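Local coordinates for protein C-C motif chemokine 1 (PDB 4OIJ) that acts as a secreted CC chemokine that binds the receptor CCR8 and attracts monocytes but not neutrophils, at residues C11-I20 and C51-V59. Residues are numbered along the deposited sequence; the frame is centred on the assembly and turned at random.
Sequences CCFSFAEQEI and CALDTVGWV. With SO4 (sulfate ion), chain K; SO4 (sulfate ion), chain F.
Cys-12 and Cys-51 are joined by a disulfide, one of the two made by the adjacent cysteines that name the CC chemokines; the other joins Cys-11 to Cys-35. It ties the N-terminal loop to the third strand of the sheet. The two CB atoms are staggered about the S-S bond (chi3 -77°). Just beyond it, Ala-16 N donates to Cys-51 O at 3.0 Å. Water 1 continues this link: it donates to Ala-16 O and accepts from Leu-53 N. The Phe-15 ring lies against Leu-53, whose CB stands over one face, 3.9 Å from the ring centroid. Leu-53 CD1 reaches CE2 and CZ of the same ring.

Farther along, the loop runs over the Trp-58 indole. Glu-19 CG, anti to its backbone nitrogen (chi1 -154°), sits above the five-membered ring, 3.7 Å from its centroid, in a CH-pi contact. The two side chains run past each other in opposite directions, the carboxylate turned 55° from the indole plane. Ile-20 N lies over the same face, 3.6 Å from Trp-58 CZ3. Val-59 CG2 backs the other face. At the ring edge, Trp-58 NE1 donates to water 2 at 2.7 Å, and this water donates to Glu-17 O.

Gly-57 N and Trp-58 N each donate to a sulfate, probably from the crystallisation liquor, at the first turn of helix 57-64. In this chemokine fold the loop before strand 25-30 packs on edge strand 49-53 and the C-terminal helix. His-62 of that helix meets Trp-58 edge-to-face and hydrogen-bonds Ile-20 O. Ala-52 pairs with Leu-40 of the middle strand, 39-44, while Ile-20 reaches Leu-44 there.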
loop_
_atom_site.group_PDB
_atom_site.type_symbol
_atom_site.label_atom_id
_atom_site.label_comp_id
_atom_site.label_asym_id
_atom_site.label_seq_id
_atom_site.Cartn_x
_atom_site.Cartn_y
_atom_site.Cartn_z
ATOM N N CYS A 11 -3.153 -2.674 3.988
ATOM C CA CYS A 11 -4.169 -3.446 4.694
ATOM C C CYS A 11 -4.970 -4.325 3.760
ATOM O O CYS A 11 -5.168 -3.973 2.593
ATOM C CB CYS A 11 -5.082 -2.533 5.496
ATOM S SG CYS A 11 -4.201 -1.362 6.557
ATOM N N CYS A 12 -5.416 -5.457 4.278
ATOM C CA CYS A 12 -6.205 -6.417 3.512
ATOM C C CYS A 12 -7.524 -6.507 4.171
ATOM O O CYS A 12 -7.610 -7.115 5.245
ATOM C CB CYS A 12 -5.515 -7.776 3.500
ATOM S SG CYS A 12 -4.156 -7.884 2.330
ATOM N N PHE A 13 -8.546 -5.834 3.612
ATOM C CA PHE A 13 -9.891 -5.914 4.205
ATOM C C PHE A 13 -10.794 -6.893 3.405
ATOM O O PHE A 13 -11.912 -7.169 3.821
ATOM C CB PHE A 13 -10.512 -4.532 4.359
ATOM C CG PHE A 13 -9.689 -3.593 5.234
ATOM C CD1 PHE A 13 -9.534 -3.839 6.598
ATOM C CD2 PHE A 13 -9.143 -2.431 4.710
ATOM C CE1 PHE A 13 -8.810 -2.972 7.397
ATOM C CE2 PHE A 13 -8.427 -1.564 5.511
ATOM C CZ PHE A 13 -8.259 -1.837 6.849
ATOM N N SER A 14 -10.304 -7.414 2.257
ATOM C CA SER A 14 -11.024 -8.386 1.431
ATOM C C SER A 14 -9.997 -9.435 1.044
ATOM O O SER A 14 -8.849 -9.068 0.773
ATOM C CB SER A 14 -11.585 -7.726 0.179
ATOM O OG SER A 14 -11.991 -8.691 -0.775
ATOM N N PHE A 15 -10.382 -10.730 1.040
ATOM C CA PHE A 15 -9.426 -11.806 0.748
ATOM C C PHE A 15 -9.814 -12.719 -0.407
ATOM O O PHE A 15 -11.015 -12.909 -0.705
ATOM C CB PHE A 15 -9.160 -12.693 1.991
ATOM C CG PHE A 15 -8.766 -11.960 3.247
ATOM C CD1 PHE A 15 -7.459 -11.535 3.442
ATOM C CD2 PHE A 15 -9.698 -11.710 4.246
ATOM C CE1 PHE A 15 -7.096 -10.869 4.610
ATOM C CE2 PHE A 15 -9.335 -11.035 5.414
ATOM C CZ PHE A 15 -8.040 -10.611 5.584
ATOM N N ALA A 16 -8.772 -13.358 -0.982
ATOM C CA ALA A 16 -8.874 -14.346 -2.060
ATOM C C ALA A 16 -9.629 -15.607 -1.608
ATOM O O ALA A 16 -9.187 -16.314 -0.701
ATOM C CB ALA A 16 -7.479 -14.725 -2.568
ATOM N N GLU A 17 -10.756 -15.878 -2.256
ATOM C CA GLU A 17 -11.553 -17.083 -1.989
ATOM C C GLU A 17 -10.868 -18.277 -2.658
ATOM O O GLU A 17 -10.433 -19.200 -1.971
ATOM C CB GLU A 17 -13.013 -16.962 -2.510
ATOM C CG GLU A 17 -13.317 -15.653 -3.220
ATOM C CD GLU A 17 -13.715 -15.658 -4.686
ATOM O OE1 GLU A 17 -13.139 -16.448 -5.469
ATOM O OE2 GLU A 17 -14.526 -14.781 -5.068
ATOM N N GLN A 18 -10.756 -18.242 -3.994
ATOM C CA GLN A 18 -10.156 -19.312 -4.785
ATOM C C GLN A 18 -8.643 -19.422 -4.534
ATOM O O GLN A 18 -7.989 -18.411 -4.293
ATOM C CB GLN A 18 -10.444 -19.097 -6.287
ATOM C CG GLN A 18 -10.351 -20.369 -7.122
ATOM C CD GLN A 18 -10.516 -20.097 -8.599
ATOM O OE1 GLN A 18 -11.557 -20.390 -9.194
ATOM N NE2 GLN A 18 -9.477 -19.571 -9.241
ATOM N N GLU A 19 -8.100 -20.652 -4.635
ATOM C CA GLU A 19 -6.682 -20.904 -4.480
ATOM C C GLU A 19 -5.953 -20.271 -5.651
ATOM O O GLU A 19 -6.384 -20.410 -6.805
ATOM C CB GLU A 19 -6.362 -22.413 -4.469
ATOM C CG GLU A 19 -5.087 -22.694 -3.698
ATOM C CD GLU A 19 -4.030 -23.626 -4.246
ATOM O OE1 GLU A 19 -3.417 -24.345 -3.425
ATOM O OE2 GLU A 19 -3.734 -23.566 -5.463
ATOM N N ILE A 20 -4.879 -19.530 -5.339
ATOM C CA ILE A 20 -4.024 -18.933 -6.360
ATOM C C ILE A 20 -2.870 -19.900 -6.623
ATOM O O ILE A 20 -2.176 -20.273 -5.669
ATOM C CB ILE A 20 -3.505 -17.541 -5.926
ATOM C CG1 ILE A 20 -4.683 -16.542 -5.804
ATOM C CG2 ILE A 20 -2.409 -17.029 -6.882
ATOM C CD1 ILE A 20 -4.405 -15.443 -4.962
ATOM N N CYS A 51 -4.507 -10.224 -1.610
ATOM C CA CYS A 51 -4.669 -10.384 -0.179
ATOM C C CYS A 51 -5.142 -11.794 0.043
ATOM O O CYS A 51 -6.021 -12.279 -0.676
ATOM C CB CYS A 51 -5.694 -9.391 0.330
ATOM S SG CYS A 51 -5.030 -7.745 0.499
ATOM N N ALA A 52 -4.603 -12.449 1.045
ATOM C CA ALA A 52 -5.066 -13.813 1.341
ATOM C C ALA A 52 -5.015 -13.953 2.834
ATOM O O ALA A 52 -4.141 -13.363 3.456
ATOM C CB ALA A 52 -4.159 -14.834 0.667
ATOM N N LEU A 53 -5.977 -14.646 3.412
ATOM C CA LEU A 53 -6.097 -14.817 4.863
ATOM C C LEU A 53 -5.218 -15.986 5.310
ATOM O O LEU A 53 -5.428 -17.118 4.884
ATOM C CB LEU A 53 -7.595 -15.017 5.214
ATOM C CG LEU A 53 -8.000 -15.363 6.646
ATOM C CD1 LEU A 53 -7.861 -14.183 7.579
ATOM C CD2 LEU A 53 -9.403 -15.780 6.657
ATOM N N ASP A 54 -4.226 -15.694 6.156
ATOM C CA ASP A 54 -3.220 -16.648 6.644
ATOM C C ASP A 54 -3.714 -17.803 7.553
ATOM O O ASP A 54 -2.923 -18.683 7.896
ATOM C CB ASP A 54 -1.982 -15.897 7.200
ATOM C CG ASP A 54 -0.793 -16.753 7.601
ATOM O OD1 ASP A 54 -0.452 -17.703 6.847
ATOM O OD2 ASP A 54 -0.202 -16.477 8.660
ATOM N N THR A 55 -5.006 -17.848 7.897
ATOM C CA THR A 55 -5.537 -18.969 8.697
ATOM C C THR A 55 -6.009 -20.076 7.769
ATOM O O THR A 55 -6.166 -21.211 8.203
ATOM C CB THR A 55 -6.592 -18.513 9.714
ATOM O OG1 THR A 55 -7.502 -17.602 9.094
ATOM C CG2 THR A 55 -5.975 -17.840 10.918
ATOM N N VAL A 56 -6.187 -19.753 6.470
ATOM C CA VAL A 56 -6.627 -20.685 5.423
ATOM C C VAL A 56 -5.414 -21.536 4.989
ATOM O O VAL A 56 -4.353 -20.989 4.698
ATOM C CB VAL A 56 -7.263 -19.920 4.232
ATOM C CG1 VAL A 56 -7.823 -20.886 3.193
ATOM C CG2 VAL A 56 -8.344 -18.956 4.701
ATOM N N GLY A 57 -5.598 -22.858 4.987
ATOM C CA GLY A 57 -4.602 -23.881 4.666
ATOM C C GLY A 57 -3.626 -23.609 3.540
ATOM O O GLY A 57 -2.420 -23.613 3.781
ATOM N N TRP A 58 -4.129 -23.392 2.303
ATOM C CA TRP A 58 -3.313 -23.175 1.096
ATOM C C TRP A 58 -2.372 -21.974 1.166
ATOM O O TRP A 58 -1.256 -22.040 0.644
ATOM C CB TRP A 58 -4.179 -23.131 -0.177
ATOM C CG TRP A 58 -5.120 -21.953 -0.297
ATOM C CD1 TRP A 58 -6.449 -21.932 0.018
ATOM C CD2 TRP A 58 -4.820 -20.658 -0.866
ATOM N NE1 TRP A 58 -6.985 -20.690 -0.258
ATOM C CE2 TRP A 58 -6.012 -19.897 -0.826
ATOM C CE3 TRP A 58 -3.668 -20.085 -1.454
ATOM C CZ2 TRP A 58 -6.088 -18.594 -1.343
ATOM C CZ3 TRP A 58 -3.738 -18.790 -1.953
ATOM C CH2 TRP A 58 -4.930 -18.051 -1.876
ATOM N N VAL A 59 -2.834 -20.880 1.809
ATOM C CA VAL A 59 -2.086 -19.643 1.992
ATOM C C VAL A 59 -0.797 -19.911 2.791
ATOM O O VAL A 59 0.261 -19.400 2.429
ATOM C CB VAL A 59 -2.963 -18.555 2.653
ATOM C CG1 VAL A 59 -2.170 -17.267 2.892
ATOM C CG2 VAL A 59 -4.213 -18.287 1.823
HETATM S S SO4 K . -8.124 -24.574 6.308
HETATM O O1 SO4 K . -9.200 -25.266 7.046
HETATM O O2 SO4 K . -7.062 -24.178 7.244
HETATM O O3 SO4 K . -7.576 -25.468 5.288
HETATM O O4 SO4 K . -8.676 -23.397 5.651
HETATM S S SO4 F . -6.876 -25.832 1.401
HETATM O O1 SO4 F . -5.828 -26.779 1.808
HETATM O O2 SO4 F . -6.789 -24.620 2.225
HETATM O O3 SO4 F . -6.746 -25.512 -0.046
HETATM O O4 SO4 F . -8.205 -26.479 1.602
HETATM O O HOH W 1 -7.313 -16.589 1.712
HETATM O O HOH W 2 -9.123 -19.326 0.531
#